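Side-chain contacts in enterobactin synthetase component F-related protein (Vibrio cholerae serotype O1, PDB 4OXI), which probably activates glycine with ATP as an adenylation domain, for a lipopolysaccharide modification pathway related to nonribosomal peptide synthetases: residues Leu108-Ala113 and Ser262-Asp267; Ala295-Ile298 and Gln302-Val305; Pro328-Ser333 and Glu346-Ala351. All coordinates share one frame; numbering follows the deposited sequence.

Contact 1 of 3, residues Leu108-Ala113 and Ser262-Asp267; sequences LAAYSA and SDLTFD. With GAP (glycyl-adenosine-5'-phosphate), chain B.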
ATOM      1  N   LEU A 108     -15.067   8.860  -5.386  1.00 19.53           N
ATOM      2  CA  LEU A 108     -15.228   8.354  -6.744  1.00 20.66           C
ATOM      3  C   LEU A 108     -14.099   8.788  -7.681  1.00 22.90           C
ATOM      4  O   LEU A 108     -13.629   8.000  -8.515  1.00 21.98           O
ATOM      5  CB  LEU A 108     -16.559   8.845  -7.305  1.00 19.60           C
ATOM      6  CG  LEU A 108     -16.750   8.704  -8.813  1.00 23.34           C
ATOM      7  CD1 LEU A 108     -16.847   7.224  -9.181  1.00 20.47           C
ATOM      8  CD2 LEU A 108     -17.996   9.478  -9.267  1.00 22.15           C
ATOM      9  N   ALA A 109     -13.673  10.041  -7.547  1.00 21.44           N
ATOM     10  CA  ALA A 109     -12.667  10.603  -8.445  1.00 21.66           C
ATOM     11  C   ALA A 109     -11.353   9.834  -8.366  1.00 18.72           C
ATOM     12  O   ALA A 109     -10.706   9.623  -9.379  1.00 23.16           O
ATOM     13  CB  ALA A 109     -12.449  12.064  -8.139  1.00 18.18           C
ATOM     14  N   ALA A 110     -10.966   9.379  -7.177  1.00 21.39           N
ATOM     15  CA  ALA A 110      -9.721   8.600  -7.052  1.00 18.69           C
ATOM     16  C   ALA A 110      -9.801   7.272  -7.792  1.00 21.52           C
ATOM     17  O   ALA A 110      -8.863   6.905  -8.510  1.00 22.03           O
ATOM     18  CB  ALA A 110      -9.372   8.367  -5.593  1.00 19.55           C
ATOM     19  N   TYR A 111     -10.907   6.542  -7.610  1.00 19.55           N
ATOM     20  CA  TYR A 111     -11.060   5.223  -8.240  1.00 18.11           C
ATOM     21  C   TYR A 111     -11.286   5.337  -9.759  1.00 20.96           C
ATOM     22  O   TYR A 111     -10.826   4.490 -10.518  1.00 21.69           O
ATOM     23  CB  TYR A 111     -12.158   4.393  -7.526  1.00 17.16           C
ATOM     24  CG  TYR A 111     -11.830   4.268  -6.054  1.00 17.12           C
ATOM     25  CD1 TYR A 111     -11.021   3.255  -5.588  1.00 15.43           C
ATOM     26  CD2 TYR A 111     -12.268   5.220  -5.146  1.00 17.92           C
ATOM     27  CE1 TYR A 111     -10.670   3.175  -4.240  1.00 17.72           C
ATOM     28  CE2 TYR A 111     -11.929   5.152  -3.818  1.00 22.01           C
ATOM     29  CZ  TYR A 111     -11.131   4.129  -3.370  1.00 19.82           C
ATOM     30  OH  TYR A 111     -10.804   4.086  -2.037  1.00 22.23           O
ATOM     31  N   SER A 112     -11.998   6.378 -10.188  1.00 18.66           N
ATOM     32  CA  SER A 112     -12.152   6.685 -11.608  1.00 19.58           C
ATOM     33  C   SER A 112     -10.789   6.872 -12.266  1.00 21.06           C
ATOM     34  O   SER A 112     -10.531   6.337 -13.329  1.00 19.01           O
ATOM     35  CB  SER A 112     -12.929   8.003 -11.764  1.00 19.27           C
ATOM     36  OG  SER A 112     -14.314   7.802 -11.572  1.00 32.64           O
ATOM     37  N   ALA A 113      -9.934   7.676 -11.633  1.00 19.19           N
ATOM     38  CA  ALA A 113      -8.615   7.989 -12.186  1.00 19.21           C
ATOM     39  C   ALA A 113      -7.699   6.786 -12.181  1.00 17.72           C
ATOM     40  O   ALA A 113      -6.899   6.617 -13.098  1.00 20.26           O
ATOM     41  CB  ALA A 113      -7.971   9.153 -11.426  1.00 17.78           C
ATOM     42  N   SER A 262      -7.506  -0.025   3.133  1.00 19.25           N
ATOM     43  CA  SER A 262      -6.222   0.679   3.193  1.00 20.46           C
ATOM     44  C   SER A 262      -6.203   2.007   2.417  1.00 24.15           C
ATOM     45  O   SER A 262      -6.906   2.155   1.413  1.00 20.29           O
ATOM     46  CB  SER A 262      -5.117  -0.232   2.661  1.00 19.39           C
ATOM     47  OG  SER A 262      -5.067  -1.458   3.378  1.00 25.97           O
ATOM     48  N   ASP A 263      -5.393   2.963   2.879  1.00 19.71           N
ATOM     49  CA  ASP A 263      -5.146   4.199   2.131  1.00 19.14           C
ATOM     50  C   ASP A 263      -4.577   3.880   0.745  1.00 20.37           C
ATOM     51  O   ASP A 263      -3.878   2.871   0.569  1.00 18.27           O
ATOM     52  CB  ASP A 263      -4.163   5.103   2.900  1.00 21.94           C
ATOM     53  CG  ASP A 263      -4.733   5.608   4.245  1.00 29.78           C
ATOM     54  OD1 ASP A 263      -5.976   5.775   4.375  1.00 34.96           O
ATOM     55  OD2 ASP A 263      -3.930   5.842   5.178  1.00 30.92           O
ATOM     56  N   LEU A 264      -4.883   4.728  -0.234  1.00 20.08           N
ATOM     57  CA  LEU A 264      -4.411   4.551  -1.613  1.00 20.84           C
ATOM     58  C   LEU A 264      -2.888   4.662  -1.737  1.00 20.90           C
ATOM     59  O   LEU A 264      -2.310   4.198  -2.713  1.00 22.58           O
ATOM     60  CB  LEU A 264      -5.096   5.558  -2.549  1.00 15.53           C
ATOM     61  CG  LEU A 264      -6.612   5.338  -2.694  1.00 23.64           C
ATOM     62  CD1 LEU A 264      -7.261   6.459  -3.484  1.00 22.22           C
ATOM     63  CD2 LEU A 264      -6.914   4.007  -3.359  1.00 17.21           C
ATOM     64  N   THR A 265      -2.240   5.282  -0.756  1.00 18.65           N
ATOM     65  CA  THR A 265      -0.776   5.354  -0.729  1.00 21.36           C
ATOM     66  C   THR A 265      -0.132   4.051  -0.252  1.00 21.50           C
ATOM     67  O   THR A 265       1.087   3.932  -0.279  1.00 20.78           O
ATOM     68  CB  THR A 265      -0.276   6.472   0.225  1.00 20.84           C
ATOM     69  OG1 THR A 265      -0.978   6.381   1.473  1.00 22.11           O
ATOM     70  CG2 THR A 265      -0.490   7.864  -0.388  1.00 19.66           C
ATOM     71  N   PHE A 266      -0.942   3.104   0.226  1.00 20.10           N
ATOM     72  CA  PHE A 266      -0.446   1.810   0.737  1.00 22.27           C
ATOM     73  C   PHE A 266      -0.803   0.776  -0.330  1.00 24.28           C
ATOM     74  O   PHE A 266      -1.946   0.774  -0.826  1.00 21.36           O
ATOM     75  CB  PHE A 266      -1.166   1.471   2.055  1.00 21.51           C
ATOM     76  CG  PHE A 266      -0.563   0.319   2.827  1.00 26.40           C
ATOM     77  CD1 PHE A 266       0.707  -0.174   2.526  1.00 31.35           C
ATOM     78  CD2 PHE A 266      -1.276  -0.279   3.866  1.00 29.14           C
ATOM     79  CE1 PHE A 266       1.261  -1.244   3.243  1.00 28.77           C
ATOM     80  CE2 PHE A 266      -0.731  -1.350   4.594  1.00 31.34           C
ATOM     81  CZ  PHE A 266       0.540  -1.828   4.281  1.00 32.25           C
ATOM     82  N   ASP A 267       0.142  -0.090  -0.704  1.00 21.77           N
ATOM     83  CA  ASP A 267      -0.123  -0.975  -1.839  1.00 19.95           C
ATOM     84  C   ASP A 267      -1.196  -2.055  -1.612  1.00 21.23           C
ATOM     85  O   ASP A 267      -1.650  -2.674  -2.570  1.00 20.17           O
ATOM     86  CB  ASP A 267       1.162  -1.540  -2.475  1.00 16.46           C
ATOM     87  CG  ASP A 267       1.876  -2.555  -1.592  1.00 25.15           C
ATOM     88  OD1 ASP A 267       1.377  -2.880  -0.486  1.00 25.63           O
ATOM     89  OD2 ASP A 267       2.946  -3.050  -2.028  1.00 25.53           O
TER
HETATM   90  N   GAP B 601       2.971  -4.688   0.805  1.00 26.37           N
HETATM   91  CA  GAP B 601       2.416  -4.997   2.155  1.00 32.47           C
HETATM   92  C   GAP B 601       3.220  -4.198   3.163  1.00 40.11           C
HETATM   93  O   GAP B 601       2.983  -4.215   4.357  1.00 44.62           O
HETATM   94  PA  GAP B 601       5.295  -2.417   3.450  1.00 30.14           P
HETATM   95  O1A GAP B 601       6.414  -2.165   2.470  1.00 28.01           O
HETATM   96  O2A GAP B 601       4.506  -1.261   4.041  1.00 34.80           O
HETATM   97  O3A GAP B 601       4.319  -3.403   2.646  1.00 30.94           O
HETATM   98  C5' GAP B 601       6.829  -4.364   4.306  1.00 27.31           C
HETATM   99  O5' GAP B 601       5.926  -3.307   4.632  1.00 32.16           O
HETATM  100  C4' GAP B 601       7.325  -4.997   5.591  1.00 26.73           C
HETATM  101  O4' GAP B 601       6.207  -5.323   6.421  1.00 30.58           O
HETATM  102  C3' GAP B 601       8.007  -6.329   5.375  1.00 27.56           C
HETATM  103  O3' GAP B 601       9.378  -6.154   5.019  1.00 26.99           O
HETATM  104  C2' GAP B 601       7.817  -7.003   6.723  1.00 28.06           C
HETATM  105  O2' GAP B 601       8.718  -6.463   7.676  1.00 23.13           O
HETATM  106  C1' GAP B 601       6.478  -6.494   7.190  1.00 26.93           C
HETATM  107  N9  GAP B 601       5.439  -7.505   6.894  1.00 26.75           N
HETATM  108  C8  GAP B 601       4.630  -7.507   5.818  1.00 24.07           C
HETATM  109  N7  GAP B 601       3.775  -8.560   5.850  1.00 23.89           N
HETATM  110  C5  GAP B 601       4.051  -9.262   6.970  1.00 24.59           C
HETATM  111  C6  GAP B 601       3.534 -10.495   7.599  1.00 23.82           C
HETATM  112  N6  GAP B 601       2.508 -11.187   7.035  1.00 23.60           N
HETATM  113  N1  GAP B 601       4.107 -10.887   8.762  1.00 28.61           N
HETATM  114  C2  GAP B 601       5.119 -10.197   9.338  1.00 28.26           C
HETATM  115  N3  GAP B 601       5.634  -9.069   8.812  1.00 26.95           N
HETATM  116  C4  GAP B 601       5.147  -8.561   7.655  1.00 23.82           C
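Leu264 reaches from a type I beta turn, Asp263 to Phe266, to the side of helix 108-119 in the adenylate-forming (AMP-binding) fold, where Ala110 and Tyr111 receive it. The apolar contact is divided between its two methyls. CD1 of Leu264 meets CB of Ala110 at 3.5 Å, while CD2 of Leu264 lies 3.9 Å from CE1 of Tyr111, an oblique approach to the ring. With CG anti to its carbonyl carbon (chi1 -66°), Leu264 carries this fork away from the turn and into the interior, where Ile273 of helix 268-279 also touches both Leu264 and the tyrosine.

No hydrogen bond joins the segments directly, but polar bonds to residues just ahead of each link them. The phenol oxygen of Tyr111 hydrogen-bonds to Gln260, at the end of the strand that leads into the loop, and Asp263 forms a salt bridge with Arg106 just ahead of the helix. Within the turn, Phe266 N donates to Asp263 O at 3.0 Å.

Ligand contacts occupy the far end of the same loop. CE1 of Phe266 is 3.3 Å from O2A of the glycyl-adenosine-5'-phosphate, and the glycyl carbonyl O lies in the plane of the phenylalanine ring, at its edge. Asp267 takes up the glycyl amine: chi1 of 70° sets its carboxylate between the backbone N and carbonyl carbon, and ligand N donates to Asp267 OD1 at 2.7 Å.

Contact 2 of 3, residues Ala295-Ile298 and Gln302-Val305; sequences AEFI and QLTV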
ATOM      1  N   ALA A 295     -15.329  -4.278  11.747  1.00 27.59           N
ATOM      2  CA  ALA A 295     -16.274  -5.382  11.837  1.00 25.73           C
ATOM      3  C   ALA A 295     -17.708  -4.925  11.570  1.00 25.27           C
ATOM      4  O   ALA A 295     -18.468  -5.598  10.860  1.00 26.09           O
ATOM      5  CB  ALA A 295     -16.164  -6.064  13.194  1.00 31.65           C
ATOM      6  N   GLU A 296     -18.091  -3.787  12.137  1.00 27.29           N
ATOM      7  CA  GLU A 296     -19.410  -3.231  11.835  1.00 25.52           C
ATOM      8  C   GLU A 296     -19.563  -2.897  10.353  1.00 26.92           C
ATOM      9  O   GLU A 296     -20.634  -3.093   9.778  1.00 24.80           O
ATOM     10  CB  GLU A 296     -19.696  -1.984  12.665  1.00 28.83           C
ATOM     11  CG  GLU A 296     -19.769  -2.222  14.160  1.00 31.75           C
ATOM     12  CD  GLU A 296     -18.462  -1.903  14.852  1.00 40.07           C
ATOM     13  OE1 GLU A 296     -18.489  -1.177  15.873  1.00 48.28           O
ATOM     14  OE2 GLU A 296     -17.401  -2.368  14.372  1.00 42.47           O
ATOM     15  N   PHE A 297     -18.505  -2.381   9.732  1.00 24.51           N
ATOM     16  CA  PHE A 297     -18.581  -2.085   8.302  1.00 22.22           C
ATOM     17  C   PHE A 297     -18.799  -3.386   7.512  1.00 22.90           C
ATOM     18  O   PHE A 297     -19.664  -3.459   6.647  1.00 20.55           O
ATOM     19  CB  PHE A 297     -17.318  -1.339   7.822  1.00 18.74           C
ATOM     20  CG  PHE A 297     -17.422  -0.823   6.404  1.00 21.33           C
ATOM     21  CD1 PHE A 297     -16.883  -1.534   5.348  1.00 18.98           C
ATOM     22  CD2 PHE A 297     -18.071   0.371   6.130  1.00 20.97           C
ATOM     23  CE1 PHE A 297     -16.990  -1.061   4.052  1.00 20.47           C
ATOM     24  CE2 PHE A 297     -18.189   0.845   4.839  1.00 19.02           C
ATOM     25  CZ  PHE A 297     -17.647   0.133   3.794  1.00 20.24           C
ATOM     26  N   ILE A 298     -18.024  -4.419   7.835  1.00 23.11           N
ATOM     27  CA  ILE A 298     -18.129  -5.695   7.128  1.00 21.88           C
ATOM     28  C   ILE A 298     -19.544  -6.243   7.235  1.00 23.27           C
ATOM     29  O   ILE A 298     -20.171  -6.580   6.227  1.00 22.20           O
ATOM     30  CB  ILE A 298     -17.126  -6.735   7.700  1.00 22.54           C
ATOM     31  CG1 ILE A 298     -15.700  -6.414   7.224  1.00 22.76           C
ATOM     32  CG2 ILE A 298     -17.526  -8.142   7.288  1.00 23.66           C
ATOM     33  CD1 ILE A 298     -14.624  -6.700   8.257  1.00 22.60           C
ATOM     34  N   GLN A 302     -22.258  -6.651   4.405  1.00 24.19           N
ATOM     35  CA  GLN A 302     -22.131  -8.061   4.056  1.00 27.39           C
ATOM     36  C   GLN A 302     -20.927  -8.298   3.133  1.00 24.29           C
ATOM     37  O   GLN A 302     -21.050  -8.950   2.100  1.00 24.96           O
ATOM     38  CB  GLN A 302     -23.423  -8.559   3.384  1.00 25.07           C
ATOM     39  CG  GLN A 302     -24.641  -8.578   4.336  1.00 30.72           C
ATOM     40  CD  GLN A 302     -24.470  -9.599   5.460  1.00 38.05           C
ATOM     41  OE1 GLN A 302     -24.580 -10.807   5.233  1.00 43.31           O
ATOM     42  NE2 GLN A 302     -24.169  -9.119   6.669  1.00 36.13           N
ATOM     43  N   LEU A 303     -19.770  -7.758   3.498  1.00 25.02           N
ATOM     44  CA  LEU A 303     -18.558  -7.970   2.706  1.00 26.52           C
ATOM     45  C   LEU A 303     -18.190  -9.443   2.698  1.00 23.34           C
ATOM     46  O   LEU A 303     -18.325 -10.123   3.710  1.00 21.70           O
ATOM     47  CB  LEU A 303     -17.390  -7.167   3.276  1.00 20.94           C
ATOM     48  CG  LEU A 303     -17.573  -5.647   3.273  1.00 22.20           C
ATOM     49  CD1 LEU A 303     -16.235  -4.952   3.527  1.00 16.90           C
ATOM     50  CD2 LEU A 303     -18.182  -5.158   1.966  1.00 19.86           C
ATOM     51  N   THR A 304     -17.715  -9.927   1.557  1.00 22.29           N
ATOM     52  CA  THR A 304     -17.345 -11.330   1.442  1.00 24.49           C
ATOM     53  C   THR A 304     -15.831 -11.481   1.402  1.00 24.81           C
ATOM     54  O   THR A 304     -15.303 -12.574   1.651  1.00 25.26           O
ATOM     55  CB  THR A 304     -17.978 -11.986   0.194  1.00 25.89           C
ATOM     56  OG1 THR A 304     -17.500 -11.328  -0.986  1.00 23.42           O
ATOM     57  CG2 THR A 304     -19.501 -11.874   0.236  1.00 20.22           C
ATOM     58  N   VAL A 305     -15.131 -10.382   1.104  1.00 22.77           N
ATOM     59  CA  VAL A 305     -13.663 -10.393   0.985  1.00 20.31           C
ATOM     60  C   VAL A 305     -13.041  -9.192   1.710  1.00 19.50           C
ATOM     61  O   VAL A 305     -13.486  -8.052   1.535  1.00 22.49           O
ATOM     62  CB  VAL A 305     -13.215 -10.381  -0.513  1.00 22.67           C
ATOM     63  CG1 VAL A 305     -11.706 -10.509  -0.634  1.00 26.56           C
ATOM     64  CG2 VAL A 305     -13.872 -11.501  -1.290  1.00 24.84           C
TER
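Leu303 folds back against Ile298 and Phe297 as part of a Schellman motif, the positive-phi ending of helix 294-301 that turns the chain toward strand 305-308. Gln302, at phi 52°, is the first residue to leave helical geometry. Leu303 N then donates the motif's long-range bond to Ile298 O at 3.0 Å, with an N-H...O angle of 158°, fastening the reversal to the last turn of the helix.

The tight side is apolar and buried. CD1 of Leu303 sits near the plane of the Phe297 ring, at its edge, 3.9 Å from CD1 of Phe297. The same methyl lies 4.0 Å from CG1 of Ile298, whose side chain crosses that of Leu303 at about a right angle. Phe297 keeps CG anti to its backbone N (chi1 -171°), which swings the ring round to this methyl. Arg257, on the neighbouring strand 257-260, also touches Leu303.

The looser side belongs to Gln302, which is partly exposed and whose CB points away from the helix segment. Its side chain approaches residues 295-298 no closer than 4.8 Å, CB of Gln302 to O of Ile298, and its amide turns back to the helix end, where Gln302 NE2 hydrogen-bonds to His299 O.

Contact 3 of 3, residues Pro328-Ser333 and Glu346-Ala351; sequences PSLRLS and EQWQQA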
ATOM      1  N   PRO A 328     -20.717 -13.897   9.290  1.00 32.98           N
ATOM      2  CA  PRO A 328     -20.934 -15.018   8.365  1.00 27.22           C
ATOM      3  C   PRO A 328     -20.677 -14.700   6.906  1.00 27.55           C
ATOM      4  O   PRO A 328     -20.419 -15.622   6.148  1.00 31.94           O
ATOM      5  CB  PRO A 328     -22.431 -15.338   8.540  1.00 29.30           C
ATOM      6  CG  PRO A 328     -23.038 -14.083   9.075  1.00 29.13           C
ATOM      7  CD  PRO A 328     -21.969 -13.500   9.967  1.00 32.17           C
ATOM      8  N   SER A 329     -20.765 -13.443   6.491  1.00 30.83           N
ATOM      9  CA  SER A 329     -20.609 -13.148   5.061  1.00 28.95           C
ATOM     10  C   SER A 329     -19.145 -13.187   4.581  1.00 25.67           C
ATOM     11  O   SER A 329     -18.894 -13.287   3.380  1.00 25.90           O
ATOM     12  CB  SER A 329     -21.230 -11.793   4.705  1.00 26.92           C
ATOM     13  OG  SER A 329     -20.433 -10.717   5.208  1.00 29.97           O
ATOM     14  N   LEU A 330     -18.189 -13.117   5.507  1.00 25.27           N
ATOM     15  CA  LEU A 330     -16.779 -12.888   5.144  1.00 26.76           C
ATOM     16  C   LEU A 330     -16.045 -14.185   4.820  1.00 27.71           C
ATOM     17  O   LEU A 330     -15.474 -14.818   5.715  1.00 27.36           O
ATOM     18  CB  LEU A 330     -16.045 -12.173   6.286  1.00 24.76           C
ATOM     19  CG  LEU A 330     -15.050 -11.071   5.901  1.00 28.21           C
ATOM     20  CD1 LEU A 330     -14.036 -10.848   7.008  1.00 22.44           C
ATOM     21  CD2 LEU A 330     -14.365 -11.355   4.574  1.00 22.71           C
ATOM     22  N   ARG A 331     -16.033 -14.572   3.550  1.00 26.86           N
ATOM     23  CA  ARG A 331     -15.526 -15.905   3.188  1.00 28.30           C
ATOM     24  C   ARG A 331     -14.019 -15.933   2.964  1.00 29.69           C
ATOM     25  O   ARG A 331     -13.399 -16.999   3.020  1.00 31.05           O
ATOM     26  CB  ARG A 331     -16.270 -16.469   1.973  1.00 27.57           C
ATOM     27  CG  ARG A 331     -15.843 -15.911   0.623  1.00 29.54           C
ATOM     28  CD  ARG A 331     -16.730 -16.505  -0.487  1.00 30.51           C
ATOM     29  NE  ARG A 331     -16.318 -16.079  -1.820  1.00 32.18           N
ATOM     30  CZ  ARG A 331     -15.305 -16.620  -2.497  1.00 33.83           C
ATOM     31  NH1 ARG A 331     -14.586 -17.606  -1.966  1.00 28.43           N
ATOM     32  NH2 ARG A 331     -14.998 -16.165  -3.704  1.00 28.94           N
ATOM     33  N   LEU A 332     -13.428 -14.765   2.724  1.00 26.66           N
ATOM     34  CA  LEU A 332     -11.981 -14.673   2.588  1.00 29.15           C
ATOM     35  C   LEU A 332     -11.417 -13.466   3.339  1.00 26.05           C
ATOM     36  O   LEU A 332     -11.737 -12.318   3.011  1.00 24.14           O
ATOM     37  CB  LEU A 332     -11.576 -14.616   1.112  1.00 26.66           C
ATOM     38  CG  LEU A 332     -11.557 -15.909   0.289  1.00 33.01           C
ATOM     39  CD1 LEU A 332     -11.551 -15.589  -1.198  1.00 30.15           C
ATOM     40  CD2 LEU A 332     -10.350 -16.777   0.646  1.00 29.10           C
ATOM     41  N   SER A 333     -10.564 -13.739   4.328  1.00 24.69           N
ATOM     42  CA  SER A 333      -9.942 -12.707   5.150  1.00 22.00           C
ATOM     43  C   SER A 333      -8.452 -12.734   4.914  1.00 24.47           C
ATOM     44  O   SER A 333      -7.792 -13.734   5.238  1.00 24.16           O
ATOM     45  CB  SER A 333     -10.192 -12.987   6.632  1.00 17.71           C
ATOM     46  OG  SER A 333     -11.556 -12.791   6.974  1.00 25.12           O
ATOM     47  N   GLU A 346      -7.111 -16.654  15.272  1.00 35.34           N
ATOM     48  CA  GLU A 346      -8.138 -17.568  15.782  1.00 35.19           C
ATOM     49  C   GLU A 346      -9.436 -16.837  16.105  1.00 33.61           C
ATOM     50  O   GLU A 346     -10.519 -17.286  15.719  1.00 33.50           O
ATOM     51  CB  GLU A 346      -7.646 -18.351  17.006  1.00 34.72           C
ATOM     52  CG  GLU A 346      -8.745 -19.127  17.748  1.00 39.98           C
ATOM     53  CD  GLU A 346      -9.386 -20.248  16.920  1.00 45.38           C
ATOM     54  OE1 GLU A 346      -8.814 -20.653  15.880  1.00 47.97           O
ATOM     55  OE2 GLU A 346     -10.471 -20.729  17.319  1.00 49.00           O
ATOM     56  N   GLN A 347      -9.331 -15.698  16.783  1.00 31.43           N
ATOM     57  CA  GLN A 347     -10.524 -14.940  17.128  1.00 32.52           C
ATOM     58  C   GLN A 347     -11.237 -14.383  15.895  1.00 36.67           C
ATOM     59  O   GLN A 347     -12.462 -14.298  15.868  1.00 33.40           O
ATOM     60  CB  GLN A 347     -10.190 -13.838  18.131  1.00 36.23           C
ATOM     61  CG  GLN A 347      -9.965 -14.375  19.537  1.00 35.30           C
ATOM     62  CD  GLN A 347      -9.411 -13.330  20.479  1.00 45.66           C
ATOM     63  OE1 GLN A 347      -8.196 -13.111  20.535  1.00 47.55           O
ATOM     64  NE2 GLN A 347     -10.292 -12.678  21.227  1.00 46.90           N
ATOM     65  N   TRP A 348     -10.481 -14.014  14.865  1.00 34.74           N
ATOM     66  CA  TRP A 348     -11.116 -13.507  13.659  1.00 30.42           C
ATOM     67  C   TRP A 348     -11.795 -14.668  12.943  1.00 30.73           C
ATOM     68  O   TRP A 348     -12.921 -14.527  12.458  1.00 29.78           O
ATOM     69  CB  TRP A 348     -10.105 -12.804  12.741  1.00 26.82           C
ATOM     70  CG  TRP A 348     -10.738 -12.127  11.539  1.00 23.91           C
ATOM     71  CD1 TRP A 348     -10.992 -12.687  10.322  1.00 24.41           C
ATOM     72  CD2 TRP A 348     -11.184 -10.767  11.455  1.00 25.90           C
ATOM     73  NE1 TRP A 348     -11.567 -11.755   9.477  1.00 25.66           N
ATOM     74  CE2 TRP A 348     -11.694 -10.568  10.152  1.00 25.07           C
ATOM     75  CE3 TRP A 348     -11.192  -9.692  12.354  1.00 28.00           C
ATOM     76  CZ2 TRP A 348     -12.213  -9.341   9.728  1.00 25.12           C
ATOM     77  CZ3 TRP A 348     -11.714  -8.472  11.934  1.00 28.13           C
ATOM     78  CH2 TRP A 348     -12.216  -8.309  10.634  1.00 28.66           C
ATOM     79  N   GLN A 349     -11.124 -15.818  12.896  1.00 29.87           N
ATOM     80  CA  GLN A 349     -11.690 -16.983  12.213  1.00 31.75           C
ATOM     81  C   GLN A 349     -12.957 -17.526  12.900  1.00 36.22           C
ATOM     82  O   GLN A 349     -13.865 -18.027  12.231  1.00 35.73           O
ATOM     83  CB  GLN A 349     -10.643 -18.093  12.033  1.00 31.57           C
ATOM     84  CG  GLN A 349     -11.192 -19.318  11.286  1.00 32.83           C
ATOM     85  CD  GLN A 349     -10.106 -20.129  10.609  1.00 34.38           C
ATOM     86  OE1 GLN A 349      -9.381 -20.893  11.260  1.00 38.81           O
ATOM     87  NE2 GLN A 349      -9.982 -19.969   9.292  1.00 31.05           N
ATOM     88  N   GLN A 350     -13.030 -17.417  14.225  1.00 37.56           N
ATOM     89  CA  GLN A 350     -14.247 -17.820  14.936  1.00 36.99           C
ATOM     90  C   GLN A 350     -15.425 -16.939  14.549  1.00 35.12           C
ATOM     91  O   GLN A 350     -16.565 -17.404  14.496  1.00 37.78           O
ATOM     92  CB  GLN A 350     -14.040 -17.801  16.452  1.00 33.59           C
ATOM     93  CG  GLN A 350     -13.305 -19.033  16.990  1.00 41.08           C
ATOM     94  CD  GLN A 350     -14.022 -20.339  16.657  1.00 49.95           C
ATOM     95  OE1 GLN A 350     -15.060 -20.659  17.248  1.00 57.96           O
ATOM     96  NE2 GLN A 350     -13.479 -21.094  15.698  1.00 48.91           N
ATOM     97  N   ALA A 351     -15.158 -15.665  14.271  1.00 37.87           N
ATOM     98  CA  ALA A 351     -16.230 -14.762  13.843  1.00 31.74           C
ATOM     99  C   ALA A 351     -16.702 -15.084  12.441  1.00 31.67           C
ATOM    100  O   ALA A 351     -17.897 -15.020  12.166  1.00 34.09           O
ATOM    101  CB  ALA A 351     -15.794 -13.317  13.929  1.00 33.05           C
TER
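Residues 328-333 run as a loop that becomes strand 332-336 at Leu332, and they pass helix 342-352 without any backbone hydrogen bond between the two segments. The CA atoms of Pro328 and Ala351 are 7.2 Å apart, and those of Ser333 and Gln349 8.4 Å, so side chains bridge most of the interval. Near the loop end the backbones come closer, with Pro328 N 4.2 Å from Ala351 O.

Trp348 carries the contact. Its CG is anti to the backbone N (chi1 -174°), which extends the indole from the helix toward the strand, with the pyrrole N-H leading. NE1 of Trp348 donates to OG of Ser333 at 2.7 Å; the hydroxyl lies 11° out of the indole plane, and the N-H...O angle of 148° leaves the bond somewhat bent. The buried indole N-H is thereby satisfied, and the bond, with Leu330 at the same edge, limits how the ring can turn. Leu330 meets the neighbouring part of that edge: its CD1 is 3.6 Å from CZ2 of Trp348, and the two side chains cross at about a right angle. Both Leu330 and Trp348 also touch Ile298 of helix 294-301, while Phe335, farther along the strand, meets the indole edge-to-face.

On the strand's backbone, Ser333 bonds to Pro355 and Ile357, placing strand 356-360 alongside. Strand 332-336, helix 342-352 and strand 356-360 thus form a beta-alpha-beta unit in the adenylate-forming fold, and the Trp348-Ser333 bond ties its helix to its first strand.

Overall arrangement
The three contacts follow one another along the chain, all in the part of the protein related to AMP-binding enzymes. Contacts 2 and 3 adjoin, with centres 10 Å apart: Leu303 O lies 2.7 Å from Ser329 OG, a probable hydrogen bond, and Thr304 O lies 3.1 Å from Leu332 N, where the parallel strands 305-308 and 332-336 begin to pair. Contact 1 stands apart, its centre about 19 Å from that of contact 2 and 26 Å from that of contact 3. It alone of the three includes residues of the ligand pocket, Phe266 and Asp267. In contact 3 the side chain of Ser333 remains about 13 Å from the bound glycyl-adenosine-5'-phosphate.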